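Local coordinates for oxidoreductase (Thermotoga maritima, PDB 1ZH8), which probably catalyses NADP-dependent oxidation or reduction of an alcohol or carbonyl substrate, as a member of the GFO/IDH/MocA family with an NADP-binding Rossmann domain, at residues 149-154 with 208-213; 161-166 with 242-247; 170-175 with 250-255; 214-219 with 333-338. One frame throughout, in Å; residues are numbered along the deposited sequence. Where two conformers were deposited one is given.

How the contacts relate
All four contacts belong to the part of the chain built on the large mixed sheet, apart from the Rossmann domain with its parallel sheet, where the bound NADP lies. Contacts 2 and 3 are successive stations on one parallel pair, strands 163-171 and 245-251, with centres about 25 Å apart. Contact 4 joins strand 334-335, the outermost of the sheet within this chain, to strand 214-222; its centre is about 15 Å from that of contact 2. Contact 1 packs two helices against each other and touches contact 2 through Leu211, which meets Pro163 and Met166. Contacts 2, 3 and 4 all reach the second subunit. A sodium ion lies about 7 Å from the side chain of Ser253 in contact 3.

Contact 1. Residues 149-154 with 208-213; sequences WKAKEL and RLILGE
Leu209 of helix 195-211 packs onto Trp149 and Lys152 of helix 146-156, a helix-helix contact of the GFO/IDH/MocA C-terminal domain. Its CG stands anti to the backbone N (chi1 176°), which brings the two methyls up to the indole: CD1 lies over one face of the six-membered ring in a CH-pi contact, 3.9 Å from the centroid and toward the rim, and comes within 3.6 Å of CZ2. CD2 approaches the pyrrole side, 3.8 Å from NE1 of Trp149. That NE1 donates to the backbone O of Arg143, a second hold on the indole.

Lys152 runs across Leu209 at about a right angle. Its chain, bent at three torsions, lays CE 3.7 Å from Leu209 CD1 while the ammonium group also forms a salt bridge with Glu156. Ile210 fills the next position, its CD1 resting 4.0 Å from Ala151 CB; it also touches Phe148 and Val155 of the same helix as Ala151. Near the end of helix 195-211 the carbonyl O of Leu209 receives the lysine: Lys152 NZ donates to it at 3.2 Å, with a C=O...N angle of 162°.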
loop_
_atom_site.group_PDB
_atom_site.type_symbol
_atom_site.label_atom_id
_atom_site.label_comp_id
_atom_site.label_asym_id
_atom_site.label_seq_id
_atom_site.Cartn_x
_atom_site.Cartn_y
_atom_site.Cartn_z
ATOM N N TRP A 149 -15.403 -0.503 16.233
ATOM C CA TRP A 149 -15.247 -0.339 17.678
ATOM C C TRP A 149 -14.462 -1.494 18.292
ATOM O O TRP A 149 -13.540 -1.253 19.079
ATOM C CB TRP A 149 -16.586 -0.111 18.391
ATOM C CG TRP A 149 -17.038 1.289 18.172
ATOM C CD1 TRP A 149 -17.831 1.755 17.142
ATOM C CD2 TRP A 149 -16.668 2.442 18.941
ATOM N NE1 TRP A 149 -17.993 3.115 17.242
ATOM C CE2 TRP A 149 -17.298 3.567 18.336
ATOM C CE3 TRP A 149 -15.886 2.635 20.094
ATOM C CZ2 TRP A 149 -17.175 4.862 18.853
ATOM C CZ3 TRP A 149 -15.759 3.922 20.608
ATOM C CH2 TRP A 149 -16.405 5.024 19.986
ATOM N N LYS A 150 -14.783 -2.729 17.904
ATOM C CA LYS A 150 -14.080 -3.891 18.449
ATOM C C LYS A 150 -12.584 -3.892 18.053
ATOM O O LYS A 150 -11.714 -4.226 18.866
ATOM C CB LYS A 150 -14.772 -5.210 18.085
ATOM C CG LYS A 150 -14.280 -6.424 18.907
ATOM N N ALA A 151 -12.289 -3.502 16.819
ATOM C CA ALA A 151 -10.901 -3.355 16.409
ATOM C C ALA A 151 -10.228 -2.298 17.277
ATOM O O ALA A 151 -9.107 -2.503 17.731
ATOM C CB ALA A 151 -10.811 -2.989 14.947
ATOM N N LYS A 152 -10.934 -1.191 17.520
ATOM C CA LYS A 152 -10.427 -0.085 18.323
ATOM C C LYS A 152 -10.036 -0.574 19.698
ATOM O O LYS A 152 -8.927 -0.311 20.154
ATOM C CB LYS A 152 -11.478 1.010 18.454
ATOM C CG LYS A 152 -11.005 2.270 19.146
ATOM C CD LYS A 152 -12.165 2.938 19.890
ATOM C CE LYS A 152 -12.185 4.457 19.790
ATOM N NZ LYS A 152 -10.852 5.089 19.950
ATOM N N GLU A 153 -10.941 -1.309 20.339
ATOM C CA GLU A 153 -10.692 -1.855 21.669
ATOM C C GLU A 153 -9.495 -2.797 21.715
ATOM O O GLU A 153 -8.617 -2.643 22.573
ATOM C CB GLU A 153 -11.950 -2.518 22.213
ATOM C CG GLU A 153 -13.031 -1.479 22.516
ATOM C CD GLU A 153 -14.453 -2.008 22.400
ATOM O OE1 GLU A 153 -14.646 -3.246 22.348
ATOM O OE2 GLU A 153 -15.386 -1.174 22.373
ATOM N N LEU A 154 -9.453 -3.760 20.797
ATOM C CA LEU A 154 -8.317 -4.655 20.704
ATOM C C LEU A 154 -7.014 -3.865 20.607
ATOM O O LEU A 154 -6.068 -4.137 21.344
ATOM C CB LEU A 154 -8.463 -5.631 19.526
ATOM C CG LEU A 154 -9.517 -6.743 19.672
ATOM C CD1 LEU A 154 -9.513 -7.637 18.438
ATOM C CD2 LEU A 154 -9.391 -7.592 20.979
ATOM N N ARG A 208 -9.604 6.653 11.445
ATOM C CA ARG A 208 -9.407 7.589 12.547
ATOM C C ARG A 208 -9.971 7.024 13.855
ATOM O O ARG A 208 -9.411 7.250 14.932
ATOM C CB ARG A 208 -9.993 8.980 12.246
ATOM C CG ARG A 208 -9.363 9.701 11.034
ATOM C CD ARG A 208 -10.041 11.064 10.758
ATOM N NE ARG A 208 -10.197 11.854 11.978
ATOM C CZ ARG A 208 -11.360 12.070 12.593
ATOM N NH1 ARG A 208 -12.477 11.584 12.088
ATOM N NH2 ARG A 208 -11.409 12.780 13.717
ATOM N N LEU A 209 -11.069 6.281 13.767
ATOM C CA LEU A 209 -11.653 5.716 14.970
ATOM C C LEU A 209 -10.698 4.696 15.602
ATOM O O LEU A 209 -10.498 4.670 16.831
ATOM C CB LEU A 209 -12.983 5.066 14.642
ATOM C CG LEU A 209 -13.721 4.318 15.758
ATOM C CD1 LEU A 209 -14.227 5.306 16.807
ATOM C CD2 LEU A 209 -14.873 3.515 15.162
ATOM N N ILE A 210 -10.093 3.875 14.755
ATOM C CA ILE A 210 -9.281 2.771 15.230
ATOM C C ILE A 210 -7.887 3.240 15.612
ATOM O O ILE A 210 -7.355 2.794 16.621
ATOM C CB ILE A 210 -9.199 1.636 14.193
ATOM C CG1 ILE A 210 -10.594 1.046 13.937
ATOM C CG2 ILE A 210 -8.268 0.520 14.690
ATOM C CD1 ILE A 210 -10.717 0.322 12.635
ATOM N N LEU A 211 -7.319 4.167 14.836
ATOM C CA LEU A 211 -5.918 4.537 15.046
ATOM C C LEU A 211 -5.609 5.997 15.370
ATOM O O LEU A 211 -4.444 6.316 15.649
ATOM C CB LEU A 211 -5.049 4.048 13.869
ATOM C CG LEU A 211 -4.937 2.527 13.750
ATOM C CD1 LEU A 211 -4.424 2.122 12.388
ATOM C CD2 LEU A 211 -4.092 1.943 14.871
ATOM N N GLY A 212 -6.627 6.864 15.345
ATOM C CA GLY A 212 -6.463 8.290 15.666
ATOM C C GLY A 212 -6.169 9.130 14.423
ATOM O O GLY A 212 -6.341 8.655 13.287
ATOM N N GLU A 213 -5.705 10.356 14.638
ATOM C CA GLU A 213 -5.521 11.344 13.575
ATOM C C GLU A 213 -4.354 11.056 12.654
ATOM O O GLU A 213 -3.308 10.537 13.077
ATOM C CB GLU A 213 -5.304 12.741 14.176
ATOM C CG GLU A 213 -6.329 13.157 15.244
ATOM C CD GLU A 213 -7.753 13.346 14.725
ATOM O OE1 GLU A 213 -8.028 13.157 13.520
ATOM O OE2 GLU A 213 -8.618 13.689 15.543
#

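Contact 2. Residues 161-166 with 242-247; sequences GDPVFM and NGTVGN
Phe165 pairs with Val245 and Met166 with Gly246, as neighbouring parallel strands of the mixed sheet in the GFO/IDH/MocA C-terminal domain, their short axes 4.7 Å apart and 14° from parallel. Thr244 lies beside Val164 just before its strand begins. Three backbone bonds zip the segments together: Val245 N to Val164 O (3.0 Å), Met166 N to Val245 O (2.8 Å) and Asn247 N to Met166 O (2.8 Å). Val245 O also receives a CA-H...O contact from Phe165.

On the face carrying Phe165 and Val245, the phenyl ring reaches along the sheet, its CG anti to the backbone N (chi1 173°). The ring meets Val245 CG1 through CD1 at 4.2 Å and presents its edge to the amide of Asn247, the two planes nearly perpendicular. On the other face CG of Met166, a selenomethionine, lies against Gly246 CA, and its CE reaches 3.5 Å from Asn247 O. Thr244 sets CG2 beside Val164 O and OG1 beside Pro163 CB.

Thr244 is itself held by an Asx turn, in which Asn242 OD1 accepts from Thr244 N. A water donates to Val164 O and Gly243 O, bridging the segments. Val164, Phe165 and Val245 meet Leu224, Ser235 and Lys222 of the second subunit. On the side of strand 163-171 next to strand 259-264, Val164 and Phe165 both face Thr263 in a classic beta bulge, while Met166 packs against Met207 and Leu211 of helix 195-211 and Phe238 and Phe240 of strand 233-240.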
loop_
_atom_site.group_PDB
_atom_site.type_symbol
_atom_site.label_atom_id
_atom_site.label_comp_id
_atom_site.label_asym_id
_atom_site.label_seq_id
_atom_site.Cartn_x
_atom_site.Cartn_y
_atom_site.Cartn_z
ATOM N N GLY A 161 0.208 -5.378 20.446
ATOM C CA GLY A 161 1.368 -4.585 20.818
ATOM C C GLY A 161 1.266 -3.203 20.219
ATOM O O GLY A 161 0.184 -2.629 20.149
ATOM N N ASP A 162 2.390 -2.651 19.785
ATOM C CA ASP A 162 2.368 -1.311 19.192
ATOM C C ASP A 162 1.954 -1.411 17.728
ATOM O O ASP A 162 2.581 -2.138 16.964
ATOM C CB ASP A 162 3.735 -0.616 19.357
ATOM C CG ASP A 162 4.100 -0.418 20.818
ATOM O OD1 ASP A 162 3.349 0.300 21.520
ATOM O OD2 ASP A 162 5.115 -0.996 21.271
ATOM N N PRO A 163 0.883 -0.707 17.336
ATOM C CA PRO A 163 0.484 -0.797 15.922
ATOM C C PRO A 163 1.628 -0.334 15.050
ATOM O O PRO A 163 2.230 0.685 15.353
ATOM C CB PRO A 163 -0.693 0.174 15.811
ATOM C CG PRO A 163 -1.169 0.353 17.212
ATOM C CD PRO A 163 -0.002 0.169 18.122
ATOM N N VAL A 164 1.941 -1.089 14.000
ATOM C CA VAL A 164 3.043 -0.748 13.088
ATOM C C VAL A 164 2.543 -0.307 11.702
ATOM O O VAL A 164 2.953 0.744 11.204
ATOM C CB VAL A 164 4.037 -1.941 12.903
ATOM C CG1 VAL A 164 5.093 -1.609 11.840
ATOM C CG2 VAL A 164 4.699 -2.339 14.231
ATOM N N PHE A 165 1.660 -1.112 11.103
ATOM C CA PHE A 165 1.213 -0.964 9.709
ATOM C C PHE A 165 -0.239 -1.427 9.520
ATOM O O PHE A 165 -0.595 -2.540 9.907
ATOM C CB PHE A 165 2.145 -1.770 8.780
ATOM C CG PHE A 165 1.691 -1.847 7.333
ATOM C CD1 PHE A 165 1.801 -0.747 6.491
ATOM C CD2 PHE A 165 1.185 -3.033 6.806
ATOM C CE1 PHE A 165 1.397 -0.826 5.145
ATOM C CE2 PHE A 165 0.759 -3.115 5.470
ATOM C CZ PHE A 165 0.874 -2.015 4.635
HETATM N N MSE A 166 -1.071 -0.576 8.927
HETATM C CA MSE A 166 -2.389 -1.006 8.485
HETATM C C MSE A 166 -2.532 -0.893 6.970
HETATM O O MSE A 166 -1.990 0.030 6.346
HETATM C CB MSE A 166 -3.542 -0.281 9.207
HETATM C CG MSE A 166 -3.602 1.175 8.995
HETATM SE SE MSE A 166 -5.426 1.909 8.577
HETATM C CE MSE A 166 -5.423 1.335 6.672
ATOM N N ASN A 242 0.470 8.842 15.800
ATOM C CA ASN A 242 1.088 7.886 16.740
ATOM C C ASN A 242 2.287 7.132 16.160
ATOM O O ASN A 242 2.930 6.374 16.861
ATOM C CB ASN A 242 0.055 6.922 17.362
ATOM C CG ASN A 242 -0.543 5.943 16.353
ATOM O OD1 ASN A 242 0.017 5.685 15.281
ATOM N ND2 ASN A 242 -1.695 5.379 16.707
ATOM N N GLY A 243 2.570 7.335 14.876
ATOM C CA GLY A 243 3.713 6.681 14.230
ATOM C C GLY A 243 3.364 5.477 13.376
ATOM O O GLY A 243 4.251 4.930 12.708
ATOM N N THR A 244 2.087 5.068 13.398
ATOM C CA THR A 244 1.633 3.932 12.608
ATOM C C THR A 244 1.602 4.320 11.137
ATOM O O THR A 244 1.197 5.447 10.795
ATOM C CB THR A 244 0.214 3.490 13.013
ATOM O OG1 THR A 244 0.169 3.308 14.427
ATOM C CG2 THR A 244 -0.178 2.185 12.317
ATOM N N VAL A 245 2.022 3.396 10.272
ATOM C CA VAL A 245 1.983 3.609 8.822
ATOM C C VAL A 245 0.728 2.977 8.228
ATOM O O VAL A 245 0.341 1.845 8.584
ATOM C CB VAL A 245 3.231 3.015 8.139
ATOM C CG1 VAL A 245 3.165 3.192 6.601
ATOM C CG2 VAL A 245 4.520 3.609 8.735
ATOM N N GLY A 246 0.080 3.711 7.333
ATOM C CA GLY A 246 -1.108 3.219 6.667
ATOM C C GLY A 246 -0.948 3.127 5.168
ATOM O O GLY A 246 -0.211 3.916 4.565
ATOM N N ASN A 247 -1.626 2.145 4.573
ATOM C CA ASN A 247 -1.851 2.073 3.124
ATOM C C ASN A 247 -3.345 1.965 2.884
ATOM O O ASN A 247 -4.013 1.093 3.429
ATOM C CB ASN A 247 -1.185 0.843 2.481
ATOM C CG ASN A 247 0.334 0.951 2.381
ATOM O OD1 ASN A 247 0.960 1.863 2.944
ATOM N ND2 ASN A 247 0.940 0.005 1.657
HETATM O O HOH W 1 5.187 2.247 12.232
#

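Contact 3. Residues 170-175 with 250-255; sequences IWVGMD and ISYSLK. With EDO (1,2-ethanediol), chain F.
Tyr252 O accepts the backbone N of Met174 at 2.9 Å, the shortest sound bond where two parallel strands of the mixed sheet run out into loops. Behind it the strand pairing persists: Ser251 N donates to Ile170 O at 3.1 Å and Val172 N to Ser251 O at 3.0 Å. A weak, bent bond from Gly173 N to Leu254 O follows, at the point where Gly173 takes positive phi and lies close against the 253-255 backbone.

Ile170 and Ile250 share one face, CG2 of the former 3.6 Å from CD1 of the latter, next to His203 of helix 195-211. On the other face the CE3 corner of Trp171 meets Ser251 CB at 3.5 Å, while Leu254 CB comes to the indole edge. The side chains of Val172 and Tyr252 lie side by side, pointing the same way, with Val172 CG2 4.0 Å from Tyr252 CD2; the selenium of Met174 sits at the edge of that ring.

Ser251 OG (chi1 176°) accepts from Leu254 N, an ST motif within 251-254. Lys255 N donates to O1 of an ethanediol, probably from the crystallisation liquor. Every hydrogen bond between the two segments is main chain to main chain, with the side chains adding mainly apolar packing.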
loop_
_atom_site.group_PDB
_atom_site.type_symbol
_atom_site.label_atom_id
_atom_site.label_comp_id
_atom_site.label_asym_id
_atom_site.label_seq_id
_atom_site.Cartn_x
_atom_site.Cartn_y
_atom_site.Cartn_z
ATOM N N ILE A 170 -9.766 -1.941 -1.018
ATOM C CA ILE A 170 -11.186 -2.082 -1.271
ATOM C C ILE A 170 -11.433 -2.123 -2.773
ATOM O O ILE A 170 -10.967 -1.257 -3.504
ATOM C CB ILE A 170 -11.968 -0.924 -0.616
ATOM C CG1 ILE A 170 -11.628 -0.849 0.876
ATOM C CG2 ILE A 170 -13.490 -1.053 -0.866
ATOM C CD1 ILE A 170 -12.066 0.420 1.517
ATOM N N TRP A 171 -12.167 -3.126 -3.235
ATOM C CA TRP A 171 -12.462 -3.213 -4.655
ATOM C C TRP A 171 -13.961 -3.303 -4.857
ATOM O O TRP A 171 -14.526 -4.379 -4.794
ATOM C CB TRP A 171 -11.745 -4.407 -5.276
ATOM C CG TRP A 171 -10.248 -4.377 -5.121
ATOM C CD1 TRP A 171 -9.507 -4.890 -4.081
ATOM C CD2 TRP A 171 -9.305 -3.826 -6.045
ATOM N NE1 TRP A 171 -8.167 -4.682 -4.305
ATOM C CE2 TRP A 171 -8.017 -4.030 -5.502
ATOM C CE3 TRP A 171 -9.424 -3.176 -7.279
ATOM C CZ2 TRP A 171 -6.859 -3.608 -6.154
ATOM C CZ3 TRP A 171 -8.274 -2.753 -7.927
ATOM C CH2 TRP A 171 -7.007 -2.970 -7.363
ATOM N N VAL A 172 -14.607 -2.164 -5.091
ATOM C CA VAL A 172 -16.079 -2.109 -5.119
ATOM C C VAL A 172 -16.736 -2.759 -6.352
ATOM O O VAL A 172 -17.847 -3.286 -6.254
ATOM C CB VAL A 172 -16.607 -0.674 -4.855
ATOM C CG1 VAL A 172 -18.073 -0.706 -4.450
ATOM C CG2 VAL A 172 -15.787 0.005 -3.745
ATOM N N GLY A 173 -16.050 -2.746 -7.496
ATOM C CA GLY A 173 -16.581 -3.305 -8.742
ATOM C C GLY A 173 -17.959 -2.798 -9.169
ATOM O O GLY A 173 -18.795 -3.580 -9.654
HETATM N N MSE A 174 -18.206 -1.495 -9.007
HETATM C CA MSE A 174 -19.485 -0.922 -9.428
HETATM C C MSE A 174 -19.580 -1.003 -10.935
HETATM O O MSE A 174 -18.607 -0.729 -11.636
HETATM C CB MSE A 174 -19.621 0.536 -9.009
HETATM C CG MSE A 174 -19.677 0.772 -7.531
HETATM SE SE MSE A 174 -19.761 2.700 -7.166
HETATM C CE MSE A 174 -20.751 2.679 -5.481
ATOM N N ASP A 175 -20.742 -1.389 -11.440
ATOM C CA ASP A 175 -20.929 -1.421 -12.882
ATOM C C ASP A 175 -22.183 -0.661 -13.292
ATOM O O ASP A 175 -22.721 0.121 -12.516
ATOM C CB ASP A 175 -20.915 -2.857 -13.423
ATOM C CG ASP A 175 -22.003 -3.766 -12.807
ATOM O OD1 ASP A 175 -22.931 -3.283 -12.099
ATOM O OD2 ASP A 175 -21.917 -4.997 -13.064
ATOM N N ILE A 250 -8.172 1.986 -3.112
ATOM C CA ILE A 250 -9.532 1.640 -3.497
ATOM C C ILE A 250 -9.772 1.888 -4.969
ATOM O O ILE A 250 -9.276 2.867 -5.529
ATOM C CB ILE A 250 -10.579 2.386 -2.648
ATOM C CG1 ILE A 250 -12.017 1.932 -2.986
ATOM C CG2 ILE A 250 -10.422 3.900 -2.803
ATOM C CD1 ILE A 250 -13.054 2.353 -1.925
ATOM N N SER A 251 -10.523 0.983 -5.590
ATOM C CA SER A 251 -11.054 1.177 -6.934
ATOM C C SER A 251 -12.547 1.048 -6.835
ATOM O O SER A 251 -13.052 0.048 -6.367
ATOM C CB SER A 251 -10.540 0.116 -7.888
ATOM O OG SER A 251 -11.147 0.269 -9.162
ATOM N N TYR A 252 -13.272 2.066 -7.256
ATOM C CA TYR A 252 -14.711 1.933 -7.256
ATOM C C TYR A 252 -15.213 1.086 -8.426
ATOM O O TYR A 252 -16.339 0.592 -8.375
ATOM C CB TYR A 252 -15.358 3.292 -7.212
ATOM C CG TYR A 252 -15.254 3.895 -5.844
ATOM C CD1 TYR A 252 -14.102 4.566 -5.448
ATOM C CD2 TYR A 252 -16.312 3.803 -4.938
ATOM C CE1 TYR A 252 -13.996 5.127 -4.171
ATOM C CE2 TYR A 252 -16.220 4.344 -3.670
ATOM C CZ TYR A 252 -15.059 5.006 -3.289
ATOM O OH TYR A 252 -14.962 5.560 -2.036
ATOM N N SER A 253 -14.381 0.869 -9.447
ATOM C CA SER A 253 -14.861 0.214 -10.675
ATOM C C SER A 253 -14.366 -1.224 -10.872
ATOM O O SER A 253 -15.041 -2.019 -11.504
ATOM C CB SER A 253 -14.537 1.089 -11.890
ATOM O OG SER A 253 -13.991 0.343 -12.958
ATOM N N LEU A 254 -13.215 -1.567 -10.301
ATOM C CA LEU A 254 -12.657 -2.912 -10.457
ATOM C C LEU A 254 -12.982 -3.865 -9.299
ATOM O O LEU A 254 -13.253 -3.422 -8.183
ATOM C CB LEU A 254 -11.146 -2.824 -10.686
ATOM C CG LEU A 254 -10.730 -1.992 -11.906
ATOM C CD1 LEU A 254 -9.249 -1.694 -11.861
ATOM C CD2 LEU A 254 -11.111 -2.680 -13.218
ATOM N N LYS A 255 -12.940 -5.167 -9.596
ATOM C CA LYS A 255 -13.302 -6.258 -8.683
ATOM C C LYS A 255 -12.106 -6.863 -7.959
ATOM O O LYS A 255 -10.985 -6.920 -8.488
ATOM C CB LYS A 255 -13.988 -7.387 -9.457
ATOM C CG LYS A 255 -15.495 -7.249 -9.622
ATOM C CD LYS A 255 -16.072 -8.426 -10.440
ATOM C CE LYS A 255 -17.588 -8.277 -10.645
ATOM N NZ LYS A 255 -18.242 -9.571 -11.026
HETATM C C1 EDO F . -11.505 -7.055 -13.211
HETATM O O1 EDO F . -12.529 -6.338 -12.497
HETATM C C2 EDO F . -10.151 -6.956 -12.499
HETATM O O2 EDO F . -10.275 -7.307 -11.113
#

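Contact 4. Residues 214-219 with 333-338; sequences IEWISA and KVFVSS
Ile217 and Val334 pair as a hydrogen-bonded antiparallel couple, joining strand 334-335, the outermost of the mixed sheet within this chain, to strand 214-222. Val334 N reaches Ile217 O at 2.7 Å, almost straight, and Ile217 N returns a bond to Val334 O at 2.9 Å. This is the packed side: Ile217 CD1 lies 3.8 Å from Val334 CB, and Phe322 and Ala325 of helix 313-329 cover the isoleucine. Buried Val336, where the chain turns into a 3-10 segment, belongs here too; its CG2 meets CG2 of both Ile214 and Ile217, and its N donates to Glu215 O from above the carbonyl plane.

The opposite face carries Trp216. Lys333, its chain extended and CG anti to the backbone N (chi1 -170°), reaches across the indole, setting CE 3.6 Å from the five-membered ring centroid, over the face, and NZ 4.4 Å from it in a cation-pi contact. Trp216 also turns an edge toward the face of Phe335, in an offset edge-to-face pair with planes 64° apart.

The loose side begins with Phe335, which is exposed; Glu215 OE2 stands at its edge, 3.7 Å from CE1. A water donates to Glu215 O while accepting from Ser337 N. The indole NE1 binds Glu239, and Lys333 NZ donates to Ala330 O of the second subunit, so the lysine combines a cation-pi contact with a polar link across the dimer.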
loop_
_atom_site.group_PDB
_atom_site.type_symbol
_atom_site.label_atom_id
_atom_site.label_comp_id
_atom_site.label_asym_id
_atom_site.label_seq_id
_atom_site.Cartn_x
_atom_site.Cartn_y
_atom_site.Cartn_z
ATOM N N ILE A 214 -4.526 11.442 11.397
ATOM C CA ILE A 214 -3.496 11.261 10.390
ATOM C C ILE A 214 -2.667 12.537 10.227
ATOM O O ILE A 214 -3.214 13.625 10.128
ATOM C CB ILE A 214 -4.127 10.808 9.058
ATOM C CG1 ILE A 214 -4.752 9.428 9.262
ATOM C CG2 ILE A 214 -3.069 10.701 7.990
ATOM C CD1 ILE A 214 -5.999 9.155 8.489
ATOM N N GLU A 215 -1.342 12.390 10.199
ATOM C CA GLU A 215 -0.426 13.534 10.067
ATOM C C GLU A 215 -0.173 13.954 8.625
ATOM O O GLU A 215 -0.292 15.125 8.283
ATOM C CB GLU A 215 0.904 13.248 10.749
ATOM C CG GLU A 215 1.855 14.449 10.729
ATOM C CD GLU A 215 3.231 14.150 11.297
ATOM O OE1 GLU A 215 3.317 13.916 12.513
ATOM O OE2 GLU A 215 4.228 14.176 10.538
ATOM N N TRP A 216 0.212 13.004 7.784
ATOM C CA TRP A 216 0.511 13.319 6.399
ATOM C C TRP A 216 0.112 12.156 5.520
ATOM O O TRP A 216 0.104 11.003 5.974
ATOM C CB TRP A 216 2.000 13.671 6.205
ATOM C CG TRP A 216 2.945 12.542 6.501
ATOM C CD1 TRP A 216 3.647 12.347 7.656
ATOM C CD2 TRP A 216 3.308 11.451 5.625
ATOM N NE1 TRP A 216 4.424 11.209 7.558
ATOM C CE2 TRP A 216 4.224 10.638 6.327
ATOM C CE3 TRP A 216 2.948 11.088 4.317
ATOM C CZ2 TRP A 216 4.774 9.474 5.768
ATOM C CZ3 TRP A 216 3.501 9.924 3.767
ATOM C CH2 TRP A 216 4.401 9.143 4.491
ATOM N N ILE A 217 -0.192 12.474 4.267
ATOM C CA ILE A 217 -0.504 11.486 3.256
ATOM C C ILE A 217 0.281 11.794 2.009
ATOM O O ILE A 217 0.724 12.926 1.809
ATOM C CB ILE A 217 -1.988 11.502 2.888
ATOM C CG1 ILE A 217 -2.382 12.876 2.347
ATOM C CG2 ILE A 217 -2.827 11.232 4.094
ATOM C CD1 ILE A 217 -2.122 13.085 0.871
ATOM N N SER A 218 0.411 10.782 1.156
ATOM C CA SER A 218 0.997 10.920 -0.166
ATOM C C SER A 218 0.177 9.947 -0.999
ATOM O O SER A 218 0.067 8.784 -0.646
ATOM C CB SER A 218 2.475 10.517 -0.107
ATOM O OG SER A 218 3.060 10.387 -1.395
ATOM N N ALA A 219 -0.441 10.394 -2.081
ATOM C CA ALA A 219 -1.400 9.536 -2.763
ATOM C C ALA A 219 -1.464 9.790 -4.243
ATOM O O ALA A 219 -1.135 10.879 -4.712
ATOM C CB ALA A 219 -2.797 9.710 -2.142
ATOM N N LYS A 333 3.835 14.867 -0.611
ATOM C CA LYS A 333 3.490 14.747 0.794
ATOM C C LYS A 333 2.558 15.893 1.160
ATOM O O LYS A 333 2.850 17.041 0.881
ATOM C CB LYS A 333 4.766 14.760 1.619
ATOM C CG LYS A 333 4.622 14.417 3.067
ATOM C CD LYS A 333 5.970 14.643 3.749
ATOM C CE LYS A 333 5.986 13.964 5.088
ATOM N NZ LYS A 333 7.374 13.832 5.607
ATOM N N VAL A 334 1.401 15.576 1.723
ATOM C CA VAL A 334 0.500 16.617 2.172
ATOM C C VAL A 334 0.244 16.433 3.662
ATOM O O VAL A 334 -0.177 15.367 4.092
ATOM C CB VAL A 334 -0.846 16.582 1.435
ATOM C CG1 VAL A 334 -1.766 17.711 1.957
ATOM C CG2 VAL A 334 -0.646 16.666 -0.086
ATOM N N PHE A 335 0.527 17.467 4.443
ATOM C CA PHE A 335 0.222 17.472 5.865
ATOM C C PHE A 335 -1.245 17.880 6.030
ATOM O O PHE A 335 -1.643 19.015 5.710
ATOM C CB PHE A 335 1.144 18.441 6.603
ATOM C CG PHE A 335 2.575 17.966 6.702
ATOM C CD1 PHE A 335 2.986 17.168 7.768
ATOM C CD2 PHE A 335 3.512 18.318 5.733
ATOM C CE1 PHE A 335 4.297 16.734 7.872
ATOM C CE2 PHE A 335 4.838 17.867 5.830
ATOM C CZ PHE A 335 5.227 17.073 6.918
ATOM N N VAL A 336 -2.041 16.944 6.532
ATOM C CA VAL A 336 -3.490 17.105 6.611
ATOM C C VAL A 336 -3.933 18.340 7.387
ATOM O O VAL A 336 -4.842 19.039 6.962
ATOM C CB VAL A 336 -4.170 15.844 7.182
ATOM C CG1 VAL A 336 -5.682 16.034 7.208
ATOM C CG2 VAL A 336 -3.822 14.634 6.325
ATOM N N SER A 337 -3.290 18.613 8.516
ATOM C CA SER A 337 -3.529 19.868 9.231
ATOM C C SER A 337 -3.627 21.124 8.358
ATOM O O SER A 337 -4.447 21.983 8.647
ATOM C CB SER A 337 -2.463 20.098 10.282
ATOM O OG SER A 337 -2.801 19.358 11.432
ATOM N N SER A 338 -2.808 21.227 7.310
ATOM C CA SER A 338 -2.724 22.454 6.502
ATOM C C SER A 338 -4.015 22.755 5.751
ATOM O O SER A 338 -4.198 23.862 5.252
ATOM C CB SER A 338 -1.550 22.408 5.516
ATOM O OG SER A 338 -1.785 21.463 4.484
HETATM O O HOH W 2 -1.063 17.323 9.652
#